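Local structure of metallo-beta-lactamase domain-containing protein (3H3E) at residues G32-V35 and V40-D43; L66-H69 and D73-G76. The protein is of uncertain function but is probably a metal-dependent enzyme of the metallo-beta-lactamase superfamily, holding a zinc ion on a cluster of histidines. The protein carries 2 engineered substitutions. All coordinates share one frame; numbering follows the deposited sequence.

Interaction 1: residues G32-V35 and V40-D43; sequences GFSV and VLFD
Val-35 overlaps the base of Phe-42: its CG1 lies 3.7 Å from Phe-42 CB, and the two side chains leave the same face of the sheet. The methyl is brought to Phe-42 CB by a chi1 of 53°, which sets CG1 between the backbone N and carbonyl carbon of Val-35. The ring of Phe-33 meets that of Phe-42 obliquely, Phe-33 CE2 being 4.2 Å from Phe-42 CD2; Ile-177 of the strand 173-178 covers Val-35 and Phe-42 from the other sheet. The pairing itself is an antiparallel hydrogen-bonded pair, the CA atoms of Val-35 and Phe-42 being 5.2 Å apart. Val-35 N donates to Phe-42 O at 2.9 Å, and Phe-42 N returns a bond to Val-35 O at 2.8 Å, both nearly straight. These reciprocal bonds place the pair in the beta hairpin 34-37/40-42, inside a central sheet of the metallo-beta-lactamase fold. At its open end Ser-34 OG donates to Asp-43 O at 2.8 Å from above the carbonyl plane, 45° out of it, while Leu-41 CD1 flanks the same hydroxyl. Beyond the pairing, Asp-43 OD2 lies near the plane of the Phe-33 ring, at its edge. Chemically, an apolar strand pair thus ends in a buried carboxylate gripped at this one oxygen by two hydrogen bonds, to Ser-68 OG and His-74 ND1, and so able to position side chains of the metal-binding loop.

Interaction 2: residues L66-H69 and D73-G76; sequences LISH and DHAG. With ZN (zinc ion), chain B.
His-69 sets the edge of its ring against the face of His-74. From CB, a chi1 of 64° places CG between the backbone N and the carbonyl carbon. The branch through ND1 turns back along the chain: its N-H points to Ser-68 OG at 3.1 Å, with the oxygen 8° out of the ring plane, a bond that fixes the rotation of the imidazole. CE1 comes next and stands over the centre of the His-74 ring, 3.2 Å above its plane, the rings forming an edge-to-face pair with centroids 4.2 Å apart and planes at 54°. Last is NE2, bound to the zinc ion at 2.3 Å; His-71 ND1 and His-182 NE2 supply the other protein ligands. His-69, His-71, Asp-73 and His-74 fall in the spacing of the HxHxDH signature of the metallo-beta-lactamase superfamily, carried on the loop after strand 64-66 and the short helix 72-75. In dinuclear relatives the last Asp and His of this signature serve a second metal; Asp-73, His-74 and His-236 are grouped in a way that may correspond to such a second site, though no metal is modelled there. His-74 ND1, at the rim of its ring, is held by Asp-43 OD2. Farther from the metal, Ile-67 CG2 sits 4.4 Å from Ala-75 CB, and Ile-67 CD1 approaches His-74 O at 4.0 Å.

From the N terminus, strand 34-37 turns through residues 38-39 into strand 40-42, and interaction 1 closes that hairpin. The chain then runs through helix 49-56 and comes back as strand 64-66, parallel to and beside 40-42, a beta-alpha-beta crossover whose end feeds the loop that interaction 2 closes against helix 72-75. The two contacts therefore follow in series, neither enclosing nor crossing the other, yet their centres lie only 7 Å apart. They meet where Asp-43 of interaction 1 reaches Ser-68 and His-74 of interaction 2, and where Phe-42 CZ packs on Ser-68 CB. Core sheet and metal-binding loop are thereby joined.

Interaction 1: residues G32-V35 and V40-D43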
loop_
_atom_site.group_PDB
_atom_site.type_symbol
_atom_site.label_atom_id
_atom_site.label_comp_id
_atom_site.label_asym_id
_atom_site.label_seq_id
_atom_site.Cartn_x
_atom_site.Cartn_y
_atom_site.Cartn_z
ATOM N N GLY A 32 -1.509 -4.116 10.235
ATOM C CA GLY A 32 -2.189 -3.981 8.968
ATOM C C GLY A 32 -2.083 -2.539 8.548
ATOM O O GLY A 32 -1.653 -1.696 9.333
ATOM N N PHE A 33 -2.482 -2.244 7.317
ATOM C CA PHE A 33 -2.364 -0.894 6.800
ATOM C C PHE A 33 -3.700 -0.418 6.209
ATOM O O PHE A 33 -4.408 -1.183 5.563
ATOM C CB PHE A 33 -1.219 -0.835 5.769
ATOM C CG PHE A 33 -0.904 0.554 5.281
ATOM C CD1 PHE A 33 -0.499 1.545 6.173
ATOM C CD2 PHE A 33 -1.025 0.872 3.938
ATOM C CE1 PHE A 33 -0.225 2.838 5.726
ATOM C CE2 PHE A 33 -0.763 2.151 3.483
ATOM C CZ PHE A 33 -0.356 3.136 4.375
ATOM N N SER A 34 -4.058 0.836 6.462
ATOM C CA SER A 34 -5.199 1.461 5.799
ATOM C C SER A 34 -5.012 2.960 5.869
ATOM O O SER A 34 -4.719 3.506 6.928
ATOM C CB SER A 34 -6.538 1.062 6.441
ATOM O OG SER A 34 -7.599 1.904 5.999
ATOM N N VAL A 35 -5.171 3.621 4.731
ATOM C CA VAL A 35 -4.989 5.057 4.659
ATOM C C VAL A 35 -6.052 5.671 3.763
ATOM O O VAL A 35 -6.287 5.212 2.652
ATOM C CB VAL A 35 -3.583 5.431 4.154
ATOM C CG1 VAL A 35 -3.290 4.728 2.876
ATOM C CG2 VAL A 35 -3.483 6.907 3.944
ATOM N N VAL A 40 -10.760 8.436 -1.588
ATOM C CA VAL A 40 -10.637 7.020 -1.861
ATOM C C VAL A 40 -9.935 6.353 -0.668
ATOM O O VAL A 40 -9.062 6.952 -0.054
ATOM C CB VAL A 40 -9.889 6.833 -3.195
ATOM C CG1 VAL A 40 -8.489 6.320 -2.970
ATOM C CG2 VAL A 40 -10.651 5.913 -4.086
ATOM N N LEU A 41 -10.345 5.148 -0.291
ATOM C CA LEU A 41 -9.681 4.466 0.817
ATOM C C LEU A 41 -8.728 3.401 0.300
ATOM O O LEU A 41 -9.129 2.523 -0.449
ATOM C CB LEU A 41 -10.691 3.860 1.796
ATOM C CG LEU A 41 -10.150 3.042 2.983
ATOM C CD1 LEU A 41 -9.434 3.892 4.042
ATOM C CD2 LEU A 41 -11.278 2.281 3.610
ATOM N N PHE A 42 -7.463 3.501 0.703
ATOM C CA PHE A 42 -6.414 2.572 0.275
ATOM C C PHE A 42 -6.176 1.554 1.370
ATOM O O PHE A 42 -5.636 1.892 2.421
ATOM C CB PHE A 42 -5.104 3.318 -0.009
ATOM C CG PHE A 42 -4.070 2.485 -0.714
ATOM C CD1 PHE A 42 -4.056 2.391 -2.100
ATOM C CD2 PHE A 42 -3.108 1.797 0.000
ATOM C CE1 PHE A 42 -3.112 1.619 -2.752
ATOM C CE2 PHE A 42 -2.155 1.030 -0.658
ATOM C CZ PHE A 42 -2.165 0.950 -2.038
ATOM N N ASP A 43 -6.585 0.315 1.115
ATOM C CA ASP A 43 -6.489 -0.770 2.090
ATOM C C ASP A 43 -7.395 -0.590 3.324
ATOM O O ASP A 43 -7.945 0.479 3.561
ATOM C CB ASP A 43 -5.028 -1.046 2.477
ATOM C CG ASP A 43 -4.262 -1.768 1.375
ATOM O OD1 ASP A 43 -4.894 -2.110 0.357
ATOM O OD2 ASP A 43 -3.042 -1.994 1.519
#

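Interaction 2: residues L66-H69 and D73-G76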
loop_
_atom_site.group_PDB
_atom_site.type_symbol
_atom_site.label_atom_id
_atom_site.label_comp_id
_atom_site.label_asym_id
_atom_site.label_seq_id
_atom_site.Cartn_x
_atom_site.Cartn_y
_atom_site.Cartn_z
ATOM N N LEU A 66 -9.646 0.718 -2.469
ATOM C CA LEU A 66 -8.646 0.100 -3.328
ATOM C C LEU A 66 -7.832 -0.877 -2.524
ATOM O O LEU A 66 -7.467 -0.589 -1.392
ATOM C CB LEU A 66 -7.707 1.150 -3.902
ATOM C CG LEU A 66 -8.340 2.471 -4.284
ATOM C CD1 LEU A 66 -7.259 3.401 -4.733
ATOM C CD2 LEU A 66 -9.376 2.276 -5.378
ATOM N N ILE A 67 -7.527 -2.021 -3.119
ATOM C CA ILE A 67 -6.785 -3.058 -2.425
ATOM C C ILE A 67 -5.422 -3.255 -3.066
ATOM O O ILE A 67 -5.332 -3.638 -4.233
ATOM C CB ILE A 67 -7.540 -4.376 -2.461
ATOM C CG1 ILE A 67 -8.864 -4.235 -1.716
ATOM C CG2 ILE A 67 -6.716 -5.451 -1.817
ATOM C CD1 ILE A 67 -8.698 -3.854 -0.253
ATOM N N SER A 68 -4.365 -2.998 -2.300
ATOM C CA SER A 68 -3.000 -3.070 -2.813
ATOM C C SER A 68 -2.577 -4.502 -3.132
ATOM O O SER A 68 -1.825 -4.738 -4.069
ATOM C CB SER A 68 -2.036 -2.464 -1.805
ATOM O OG SER A 68 -2.164 -3.100 -0.552
ATOM N N HIS A 69 -3.046 -5.451 -2.338
ATOM C CA HIS A 69 -2.808 -6.862 -2.603
ATOM C C HIS A 69 -3.681 -7.713 -1.673
ATOM O O HIS A 69 -4.188 -7.221 -0.668
ATOM C CB HIS A 69 -1.309 -7.213 -2.512
ATOM C CG HIS A 69 -0.713 -7.041 -1.151
ATOM N ND1 HIS A 69 -0.751 -5.848 -0.461
ATOM C CD2 HIS A 69 -0.039 -7.909 -0.361
ATOM C CE1 HIS A 69 -0.146 -5.994 0.705
ATOM N NE2 HIS A 69 0.298 -7.235 0.790
ATOM N N ASP A 73 -3.941 -8.696 6.177
ATOM C CA ASP A 73 -3.714 -7.445 6.894
ATOM C C ASP A 73 -4.017 -6.212 6.038
ATOM O O ASP A 73 -3.870 -5.087 6.506
ATOM C CB ASP A 73 -2.284 -7.368 7.486
ATOM C CG ASP A 73 -1.185 -7.579 6.443
ATOM O OD1 ASP A 73 -1.305 -8.537 5.668
ATOM O OD2 ASP A 73 -0.202 -6.792 6.378
ATOM N N HIS A 74 -4.443 -6.422 4.794
ATOM C CA HIS A 74 -4.775 -5.311 3.898
ATOM C C HIS A 74 -6.209 -5.384 3.426
ATOM O O HIS A 74 -6.860 -4.365 3.228
ATOM C CB HIS A 74 -3.802 -5.257 2.713
ATOM C CG HIS A 74 -2.386 -5.041 3.137
ATOM N ND1 HIS A 74 -1.736 -3.838 2.972
ATOM C CD2 HIS A 74 -1.522 -5.851 3.794
ATOM C CE1 HIS A 74 -0.518 -3.931 3.479
ATOM N NE2 HIS A 74 -0.363 -5.141 3.990
ATOM N N ALA A 75 -6.714 -6.598 3.275
ATOM C CA ALA A 75 -8.065 -6.791 2.772
ATOM C C ALA A 75 -9.057 -7.204 3.870
ATOM O O ALA A 75 -10.238 -7.391 3.601
ATOM C CB ALA A 75 -8.053 -7.824 1.650
ATOM N N GLY A 76 -8.586 -7.319 5.107
ATOM C CA GLY A 76 -9.383 -7.909 6.161
ATOM C C GLY A 76 -10.528 -7.070 6.678
ATOM O O GLY A 76 -11.585 -7.592 7.001
HETATM ZN ZN ZN B . 1.665 -8.324 2.272
#